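Local coordinates for protein serine protease pet (Escherichia coli, PDB 4OM9) that acts as a secreted autotransporter enterotoxin, a serine protease that probably cleaves host alpha-fodrin, at residues S676-T681 with L697-N702; K667-L672 with G688-A693; T710-T715 with T742-A747; E733-G738 with I753-A758. All coordinates share one frame; numbering follows the deposited sequence.

How the contacts relate
Three faces of a right-handed parallel beta-helix are sampled here. Contacts 2 and 3 lie on the same face and share a seam, since strand 690-693 pairs with strand 708-712; contact 1 occupies the next face along the chain, and contact 4 the third. All four have an inward and an outward side, and contact 3 is the one in which no touching residue is fully exposed. Aliphatic stacking carries contact 2, and threonine methyls and the lysine methylenes carry contact 3. In contacts 1 and 4 charged groups gather where the strands give way to loops. Contacts 1 and 2 meet inside the helix through Leu697 and Leu672, their centres about 17 Å apart.

Contact 1: S676-T681 with L697-N702; sequences SSLDRT and LFTTSN
The ring of Phe698 meets the preceding coil at its edge, where CD1 lies 3.8 Å from Ser676 O, close to the ring plane; farther along the helix the same side chain touches Phe726 of the next coil. The second flat group, the carboxylate of Asp679, is used from both oxygens. Thr700 OG1 donates to the anti lone pair of Asp679 OD1 at 2.7 Å, and Arg680 NH1 forms a salt bridge with Asp679 OD2 at 2.8 Å. The carboxylate gets there because CG of Asp679 stands opposite its own backbone N (chi1 -176°), while a chi1 of 60° sets the Thr700 hydroxyl between its backbone N and carbonyl carbon.

Behind these surface groups runs a regular parallel pairing of strands 676-679 and 697-699, successive coils of the beta-helix. Phe698 N donates to Ser676 O, and Thr700 N to Leu678 O. Phe698 O is gripped twice: Leu678 N reaches it at 2.9 Å in the carbonyl plane, and Thr699 OG1 approaches at 2.8 Å from above that plane. The same OG1 of Thr699 lies 3.4 Å from Leu678 CD2. Leu678 also packs on Ile655 of the coil before and on Ile662 of the adjoining face, and the Ser676 hydroxyl is bonded to Ile655 N.

Arg680 has a second acidic partner, Asp659 one coil earlier, bonded through NE. The guanidinium thus joins acids of two coils, and its charge together with the threonine hydroxyl would probably stabilise the ionised form of Asp679.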
# COMPACT_ATOMS: atom_id res chain seq x y z
N SER A 676 14.23 -20.55 -7.71
CA SER A 676 13.78 -21.00 -6.40
C SER A 676 14.34 -22.38 -6.02
O SER A 676 14.35 -23.32 -6.82
CB SER A 676 12.25 -21.03 -6.34
OG SER A 676 11.73 -19.72 -6.19
N SER A 677 14.79 -22.48 -4.78
CA SER A 677 15.35 -23.71 -4.27
C SER A 677 14.77 -24.05 -2.89
O SER A 677 15.02 -23.36 -1.91
CB SER A 677 16.88 -23.58 -4.21
OG SER A 677 17.38 -24.09 -2.99
N LEU A 678 13.97 -25.11 -2.83
CA LEU A 678 13.35 -25.55 -1.59
C LEU A 678 13.94 -26.89 -1.13
O LEU A 678 13.85 -27.91 -1.84
CB LEU A 678 11.84 -25.66 -1.76
CG LEU A 678 10.92 -24.44 -1.77
CD1 LEU A 678 11.63 -23.11 -2.05
CD2 LEU A 678 9.74 -24.64 -2.73
N ASP A 679 14.56 -26.89 0.04
CA ASP A 679 15.13 -28.12 0.58
C ASP A 679 14.41 -28.52 1.84
O ASP A 679 14.56 -27.86 2.86
CB ASP A 679 16.62 -27.95 0.85
CG ASP A 679 17.27 -29.24 1.33
OD1 ASP A 679 16.65 -30.30 1.17
OD2 ASP A 679 18.40 -29.19 1.86
N ARG A 680 13.63 -29.60 1.77
CA ARG A 680 12.78 -30.03 2.87
C ARG A 680 11.76 -28.94 3.18
O ARG A 680 11.31 -28.77 4.31
CB ARG A 680 13.62 -30.38 4.11
CG ARG A 680 14.83 -31.25 3.77
CD ARG A 680 15.58 -31.74 5.00
NE ARG A 680 16.13 -30.66 5.81
CZ ARG A 680 17.23 -29.97 5.51
NH1 ARG A 680 17.90 -30.21 4.39
NH2 ARG A 680 17.66 -29.02 6.32
N THR A 681 11.40 -28.20 2.14
CA THR A 681 10.48 -27.09 2.29
C THR A 681 9.16 -27.29 1.54
O THR A 681 9.07 -26.99 0.35
CB THR A 681 11.15 -25.74 1.86
OG1 THR A 681 12.23 -25.42 2.77
CG2 THR A 681 10.12 -24.58 1.84
N LEU A 697 12.64 -23.94 -10.68
CA LEU A 697 12.26 -24.29 -9.32
C LEU A 697 12.62 -25.73 -8.98
O LEU A 697 12.04 -26.66 -9.52
CB LEU A 697 10.77 -24.05 -9.10
CG LEU A 697 10.24 -24.42 -7.71
CD1 LEU A 697 9.31 -23.33 -7.21
CD2 LEU A 697 9.52 -25.75 -7.75
N PHE A 698 13.59 -25.90 -8.08
CA PHE A 698 14.03 -27.21 -7.62
C PHE A 698 13.57 -27.41 -6.19
O PHE A 698 13.60 -26.48 -5.39
CB PHE A 698 15.54 -27.36 -7.68
CG PHE A 698 16.14 -26.86 -8.95
CD1 PHE A 698 16.43 -25.51 -9.12
CD2 PHE A 698 16.43 -27.73 -9.99
CE1 PHE A 698 16.98 -25.04 -10.29
CE2 PHE A 698 16.98 -27.27 -11.16
CZ PHE A 698 17.26 -25.92 -11.32
N THR A 699 13.14 -28.63 -5.86
CA THR A 699 12.66 -28.91 -4.52
C THR A 699 12.87 -30.38 -4.15
O THR A 699 12.48 -31.29 -4.89
CB THR A 699 11.19 -28.56 -4.37
OG1 THR A 699 11.02 -27.17 -4.68
CG2 THR A 699 10.73 -28.80 -2.96
N THR A 700 13.48 -30.59 -2.99
CA THR A 700 13.70 -31.94 -2.49
C THR A 700 12.42 -32.46 -1.84
O THR A 700 12.37 -33.58 -1.35
CB THR A 700 14.84 -31.97 -1.48
OG1 THR A 700 14.54 -31.11 -0.37
CG2 THR A 700 16.13 -31.50 -2.15
N SER A 701 11.39 -31.63 -1.86
CA SER A 701 10.11 -31.93 -1.26
C SER A 701 9.02 -31.88 -2.33
O SER A 701 9.32 -31.95 -3.52
CB SER A 701 9.81 -30.92 -0.14
OG SER A 701 8.60 -31.23 0.53
N ASN A 702 7.77 -31.72 -1.90
CA ASN A 702 6.62 -31.76 -2.79
C ASN A 702 5.82 -30.45 -2.83
O ASN A 702 5.90 -29.63 -1.93
CB ASN A 702 5.69 -32.89 -2.38
CG ASN A 702 5.00 -32.60 -1.07
OD1 ASN A 702 3.83 -32.26 -1.04
ND2 ASN A 702 5.74 -32.71 0.04

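Contact 2: K667-L672 with G688-A693; sequences KAIVTL and GANVTA
Val670 and Val691 sit one above the other, pointing the same way into the helix, with Val670 CB 4.2 Å from Val691 CG1. Both hold CG1 opposite the backbone N (chi1 179° and -172°), so the two isopropyl groups repeat with the same rotation from one coil to the next. At the far end of the pair Leu672 CB rests 3.9 Å from Ala693 CB; the small methyl of Ala693 meets the leucine at its CB and also touches Leu711 on the following coil. Ile664 packs against both valines from the adjoining face.

Inward apolar residues stacked in this way from coil to coil form the aliphatic core of a right-handed parallel beta-helix, the stalk on which autotransporter passenger domains are built. The backbones hold the register: Asn690 N donates to Ala668 O at 3.1 Å, Val670 N to Asn690 O, and Thr692 N to Val670 O at 2.9 Å. A further bond, from Leu672 N to Thr692 O, is bent.

The outward side is more polar and more exposed. Ile669 and Asn690 share one level, Thr671 and Thr692 the next. The methyls point along the strands' outer surface, Ile669 CG2 coming within 4.1 Å of Asn690 O and Thr671 CG2 equally near Thr692 O.

Where the chain enters the face the bonding changes character. Lys667 N reaches Gly688 O at 2.7 Å from well above the carbonyl plane, and both residues have positive phi, as the two turns bend in step before the strands begin.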
# COMPACT_ATOMS: atom_id res chain seq x y z
N LYS A 667 -6.60 -15.63 -3.76
CA LYS A 667 -6.44 -14.30 -4.36
C LYS A 667 -4.98 -13.80 -4.46
O LYS A 667 -4.73 -12.76 -5.06
CB LYS A 667 -7.30 -13.27 -3.61
CG LYS A 667 -8.81 -13.54 -3.72
CD LYS A 667 -9.64 -12.40 -3.11
CE LYS A 667 -11.14 -12.59 -3.40
NZ LYS A 667 -11.63 -13.92 -2.95
N ALA A 668 -4.03 -14.55 -3.91
CA ALA A 668 -2.62 -14.21 -4.08
C ALA A 668 -2.17 -14.44 -5.52
O ALA A 668 -2.57 -15.41 -6.17
CB ALA A 668 -1.74 -15.01 -3.11
N ILE A 669 -1.33 -13.55 -6.03
CA ILE A 669 -0.73 -13.72 -7.34
C ILE A 669 0.79 -13.68 -7.21
O ILE A 669 1.39 -12.61 -7.02
CB ILE A 669 -1.19 -12.64 -8.33
CG1 ILE A 669 -2.71 -12.67 -8.45
CG2 ILE A 669 -0.52 -12.87 -9.68
CD1 ILE A 669 -3.28 -11.66 -9.42
N VAL A 670 1.38 -14.86 -7.33
CA VAL A 670 2.81 -15.08 -7.23
C VAL A 670 3.49 -15.29 -8.58
O VAL A 670 3.03 -16.10 -9.39
CB VAL A 670 3.10 -16.31 -6.37
CG1 VAL A 670 4.59 -16.54 -6.28
CG2 VAL A 670 2.47 -16.14 -4.99
N THR A 671 4.59 -14.58 -8.79
CA THR A 671 5.42 -14.73 -9.98
C THR A 671 6.88 -15.05 -9.66
O THR A 671 7.68 -14.17 -9.37
CB THR A 671 5.38 -13.47 -10.83
OG1 THR A 671 4.02 -13.17 -11.17
CG2 THR A 671 6.21 -13.65 -12.09
N LEU A 672 7.24 -16.32 -9.71
CA LEU A 672 8.60 -16.69 -9.42
C LEU A 672 9.47 -16.49 -10.65
O LEU A 672 9.63 -17.39 -11.47
CB LEU A 672 8.66 -18.13 -8.94
CG LEU A 672 7.76 -18.37 -7.72
CD1 LEU A 672 7.89 -19.80 -7.21
CD2 LEU A 672 8.05 -17.36 -6.62
N GLY A 688 -7.79 -20.86 -5.29
CA GLY A 688 -7.89 -19.43 -5.49
C GLY A 688 -6.58 -18.67 -5.67
O GLY A 688 -6.60 -17.44 -5.79
N ALA A 689 -5.45 -19.38 -5.72
CA ALA A 689 -4.16 -18.74 -5.97
C ALA A 689 -3.71 -18.91 -7.43
O ALA A 689 -4.05 -19.89 -8.08
CB ALA A 689 -3.10 -19.30 -5.03
N ASN A 690 -2.95 -17.93 -7.92
CA ASN A 690 -2.32 -17.98 -9.24
C ASN A 690 -0.81 -17.91 -9.11
O ASN A 690 -0.25 -16.86 -8.80
CB ASN A 690 -2.79 -16.84 -10.14
CG ASN A 690 -4.28 -16.83 -10.34
OD1 ASN A 690 -4.96 -17.80 -10.04
ND2 ASN A 690 -4.79 -15.72 -10.87
N VAL A 691 -0.16 -19.03 -9.36
CA VAL A 691 1.28 -19.11 -9.27
C VAL A 691 1.89 -19.39 -10.63
O VAL A 691 1.62 -20.42 -11.26
CB VAL A 691 1.69 -20.18 -8.25
CG1 VAL A 691 3.21 -20.16 -7.99
CG2 VAL A 691 0.92 -19.97 -6.95
N THR A 692 2.70 -18.45 -11.09
CA THR A 692 3.46 -18.62 -12.32
C THR A 692 4.95 -18.58 -12.00
O THR A 692 5.45 -17.62 -11.40
CB THR A 692 3.14 -17.52 -13.35
OG1 THR A 692 1.72 -17.30 -13.40
CG2 THR A 692 3.65 -17.92 -14.73
N ALA A 693 5.67 -19.63 -12.40
CA ALA A 693 7.10 -19.70 -12.16
C ALA A 693 7.87 -19.71 -13.48
O ALA A 693 8.01 -20.75 -14.11
CB ALA A 693 7.44 -20.92 -11.34

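Contact 3: T710-T715 with T742-A747; sequences TLTGAT and TAKNQA
Thr710 and Thr742 lie side by side on the outer side of two neighbouring coils, Thr710 OG1 3.9 Å from Thr742 CB. Lys744 adds its aliphatic chain to this row. Its chi1 of 70° puts CG between the backbone N and carbonyl carbon, and the extended remainder runs beside Thr712, CG lying 3.9 Å from Thr712 CG2, before CE crosses Thr710 CG2 at the same separation. Thr710, Thr742 and Lys744 are only partly buried, and this is the looser, solvent side of the contact; the ammonium group lies near that of Lys768, so the two charges probably repel.

The opposite side is closed. Leu711 and Ala743 face the interior, where Leu711 packs on Tyr727. Leu711 N donates to Thr742 O at 2.7 Å, and Leu711 O receives Lys744 N at 3.0 Å. Beyond Lys744 the second chain turns through Asn745 and Gln746, both with positive phi, which folds Ala747 back so that its CB comes 3.5 Å from Leu711 O. Gly713 N donates to Asn745 O at 2.7 Å, the donor tilted from the carbonyl plane. The bare CA of Gly713 lets the carbonyl oxygens of this turn come close, Gly713 CA lying 3.5 Å from Gln746 O. Thr712 O is bonded to the hydroxyl of Tyr727, while Thr712 OG1 donates to Gly713 O.

Parallel strands of successive coils, the second followed by a tight turn, are characteristic of a parallel beta-helix.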
# COMPACT_ATOMS: atom_id res chain seq x y z
N THR A 710 1.45 -22.57 -13.09
CA THR A 710 1.99 -22.53 -14.44
C THR A 710 3.51 -22.46 -14.40
O THR A 710 4.10 -21.66 -13.68
CB THR A 710 1.45 -21.34 -15.21
OG1 THR A 710 0.02 -21.36 -15.16
CG2 THR A 710 1.89 -21.40 -16.66
N LEU A 711 4.15 -23.31 -15.19
CA LEU A 711 5.60 -23.40 -15.22
C LEU A 711 6.10 -23.14 -16.64
O LEU A 711 5.70 -23.83 -17.59
CB LEU A 711 6.04 -24.76 -14.71
CG LEU A 711 5.36 -25.17 -13.40
CD1 LEU A 711 5.75 -26.59 -13.02
CD2 LEU A 711 5.73 -24.19 -12.31
N THR A 712 6.96 -22.14 -16.80
CA THR A 712 7.38 -21.69 -18.12
C THR A 712 8.84 -21.31 -18.16
O THR A 712 9.42 -20.97 -17.13
CB THR A 712 6.62 -20.44 -18.60
OG1 THR A 712 7.20 -19.29 -17.99
CG2 THR A 712 5.14 -20.50 -18.26
N GLY A 713 9.42 -21.31 -19.36
CA GLY A 713 10.77 -20.82 -19.56
C GLY A 713 10.89 -19.37 -19.16
O GLY A 713 9.87 -18.69 -18.98
N ALA A 714 12.11 -18.89 -19.01
CA ALA A 714 12.31 -17.48 -18.69
C ALA A 714 11.86 -16.63 -19.88
O ALA A 714 12.57 -16.53 -20.88
CB ALA A 714 13.76 -17.20 -18.35
N THR A 715 10.68 -16.05 -19.77
CA THR A 715 10.14 -15.22 -20.84
C THR A 715 10.67 -13.80 -20.71
O THR A 715 10.15 -12.86 -21.32
CB THR A 715 8.59 -15.20 -20.84
OG1 THR A 715 8.11 -14.48 -21.98
CG2 THR A 715 8.06 -14.56 -19.57
N THR A 742 -0.25 -26.21 -15.43
CA THR A 742 0.18 -25.91 -16.78
C THR A 742 1.70 -25.80 -16.92
O THR A 742 2.36 -25.07 -16.18
CB THR A 742 -0.47 -24.60 -17.29
OG1 THR A 742 -1.89 -24.73 -17.26
CG2 THR A 742 -0.03 -24.27 -18.72
N ALA A 743 2.26 -26.54 -17.87
CA ALA A 743 3.66 -26.42 -18.22
C ALA A 743 3.76 -26.11 -19.71
O ALA A 743 3.08 -26.74 -20.52
CB ALA A 743 4.43 -27.68 -17.88
N LYS A 744 4.60 -25.14 -20.06
CA LYS A 744 4.68 -24.66 -21.43
C LYS A 744 5.90 -23.77 -21.66
O LYS A 744 6.58 -23.38 -20.71
CB LYS A 744 3.42 -23.88 -21.79
CG LYS A 744 3.30 -22.55 -21.07
CD LYS A 744 1.94 -21.91 -21.31
CE LYS A 744 1.79 -20.61 -20.52
NZ LYS A 744 0.53 -19.88 -20.83
N ASN A 745 6.16 -23.45 -22.93
CA ASN A 745 7.20 -22.50 -23.31
C ASN A 745 8.59 -22.83 -22.77
O ASN A 745 9.09 -22.14 -21.90
CB ASN A 745 6.82 -21.09 -22.87
CG ASN A 745 5.99 -20.36 -23.91
OD1 ASN A 745 4.77 -20.52 -23.97
ND2 ASN A 745 6.65 -19.56 -24.73
N GLN A 746 9.19 -23.89 -23.31
CA GLN A 746 10.55 -24.29 -22.94
C GLN A 746 10.67 -24.56 -21.44
O GLN A 746 11.55 -24.03 -20.76
CB GLN A 746 11.56 -23.24 -23.40
CG GLN A 746 11.78 -23.27 -24.91
CD GLN A 746 12.59 -22.11 -25.42
OE1 GLN A 746 12.95 -21.21 -24.67
NE2 GLN A 746 12.87 -22.11 -26.72
N ALA A 747 9.76 -25.40 -20.96
CA ALA A 747 9.75 -25.88 -19.59
C ALA A 747 10.11 -27.36 -19.55
O ALA A 747 9.52 -28.16 -20.26
CB ALA A 747 8.39 -25.65 -18.97

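Contact 4: E733-G738 with I753-A758; sequences ELTEDG and IKSEKA
Two successive coils of the parallel beta-helix leave one face together here, and an ST turn marks the exit of the second. Strands 733-735 and 753-755 run parallel with a 23° twist, joined by Lys754 N to Glu733 O and Thr735 N to Lys754 O, both 3.0 Å. On the outer side the extended chain of Lys754 passes across Leu734, its CE 3.6 Å from Leu734 CD2, so that methylenes cover the leucine at the surface. Glu733 CG and Ile753 CB meet on the inner side at 4.0 Å, where both side chains also touch Phe741.

Thr735 and Ser755 face the same way, CB to CB 3.7 Å. Placed opposite its backbone N (chi1 169°), Ser755 OG makes a weak bond to Thr735 O at 3.4 Å and accepts Lys757 N at 3.2 Å. Lys757, bent at chi2, then folds along the first chain with CE 3.2 Å from Glu736 O. Lys757 NZ stays 4.8 Å from Asp737 OD1, too far for direct contact, though the opposite charges probably attract.

Such matched strands followed by loops that travel side by side are the stacked-coil arrangement of an autotransporter passenger beta-helix.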
# COMPACT_ATOMS: atom_id res chain seq x y z
N GLU A 733 4.44 -33.58 -7.52
CA GLU A 733 3.38 -32.61 -7.30
C GLU A 733 2.04 -33.31 -7.21
O GLU A 733 1.81 -34.35 -7.84
CB GLU A 733 3.35 -31.55 -8.41
CG GLU A 733 3.91 -32.00 -9.73
CD GLU A 733 5.27 -31.39 -10.02
OE1 GLU A 733 5.54 -30.24 -9.59
OE2 GLU A 733 6.07 -32.09 -10.70
N LEU A 734 1.15 -32.74 -6.40
CA LEU A 734 -0.15 -33.33 -6.11
C LEU A 734 -1.25 -32.28 -6.29
O LEU A 734 -1.13 -31.16 -5.79
CB LEU A 734 -0.16 -33.92 -4.69
CG LEU A 734 -1.42 -34.04 -3.83
CD1 LEU A 734 -2.50 -34.82 -4.52
CD2 LEU A 734 -1.11 -34.66 -2.46
N THR A 735 -2.30 -32.64 -7.01
CA THR A 735 -3.38 -31.70 -7.30
C THR A 735 -4.62 -32.01 -6.44
O THR A 735 -4.98 -33.17 -6.26
CB THR A 735 -3.73 -31.72 -8.79
OG1 THR A 735 -2.52 -31.63 -9.56
CG2 THR A 735 -4.63 -30.55 -9.14
N GLU A 736 -5.26 -30.96 -5.93
CA GLU A 736 -6.17 -31.07 -4.78
C GLU A 736 -7.62 -30.65 -5.01
O GLU A 736 -8.45 -30.82 -4.12
CB GLU A 736 -5.60 -30.25 -3.62
CG GLU A 736 -4.22 -30.66 -3.17
CD GLU A 736 -4.24 -31.84 -2.21
OE1 GLU A 736 -3.53 -31.77 -1.19
OE2 GLU A 736 -4.96 -32.84 -2.48
N ASP A 737 -7.91 -30.10 -6.18
CA ASP A 737 -9.25 -29.63 -6.54
C ASP A 737 -9.43 -29.71 -8.05
O ASP A 737 -8.53 -30.17 -8.75
CB ASP A 737 -9.48 -28.18 -6.06
CG ASP A 737 -9.89 -28.09 -4.60
OD1 ASP A 737 -10.54 -29.02 -4.09
OD2 ASP A 737 -9.59 -27.06 -3.96
N GLY A 738 -10.56 -29.23 -8.56
CA GLY A 738 -10.69 -29.01 -10.00
C GLY A 738 -9.75 -27.90 -10.44
O GLY A 738 -10.19 -26.82 -10.84
N ILE A 753 3.35 -36.69 -10.95
CA ILE A 753 2.18 -35.89 -10.62
C ILE A 753 0.98 -36.79 -10.37
O ILE A 753 0.60 -37.60 -11.21
CB ILE A 753 1.86 -34.84 -11.70
CG1 ILE A 753 0.42 -34.34 -11.55
CG2 ILE A 753 2.06 -35.40 -13.08
CD1 ILE A 753 0.08 -33.20 -12.48
N LYS A 754 0.39 -36.64 -9.19
CA LYS A 754 -0.73 -37.45 -8.79
C LYS A 754 -1.90 -36.55 -8.43
O LYS A 754 -1.71 -35.38 -8.09
CB LYS A 754 -0.35 -38.34 -7.60
CG LYS A 754 -0.19 -37.59 -6.32
CD LYS A 754 -0.04 -38.53 -5.14
CE LYS A 754 0.13 -37.73 -3.86
NZ LYS A 754 0.01 -38.60 -2.65
N SER A 755 -3.10 -37.09 -8.52
CA SER A 755 -4.33 -36.35 -8.24
C SER A 755 -5.53 -37.27 -8.24
O SER A 755 -5.58 -38.22 -9.02
CB SER A 755 -4.54 -35.25 -9.28
OG SER A 755 -5.85 -34.70 -9.18
N GLU A 756 -6.51 -36.99 -7.39
CA GLU A 756 -7.77 -37.71 -7.47
C GLU A 756 -8.97 -36.77 -7.56
O GLU A 756 -10.10 -37.16 -7.28
CB GLU A 756 -7.94 -38.67 -6.30
CG GLU A 756 -7.58 -38.13 -4.94
CD GLU A 756 -7.56 -39.23 -3.90
OE1 GLU A 756 -7.45 -38.92 -2.70
OE2 GLU A 756 -7.65 -40.41 -4.30
N LYS A 757 -8.72 -35.53 -7.98
CA LYS A 757 -9.80 -34.62 -8.32
C LYS A 757 -9.93 -34.51 -9.84
O LYS A 757 -9.13 -35.08 -10.59
CB LYS A 757 -9.54 -33.24 -7.72
CG LYS A 757 -9.38 -33.23 -6.21
CD LYS A 757 -10.67 -33.63 -5.50
CE LYS A 757 -10.67 -33.17 -4.05
NZ LYS A 757 -11.92 -33.59 -3.35
N ALA A 758 -10.95 -33.79 -10.29
CA ALA A 758 -11.10 -33.51 -11.72
C ALA A 758 -10.18 -32.36 -12.11
O ALA A 758 -10.60 -31.20 -12.12
CB ALA A 758 -12.54 -33.19 -12.05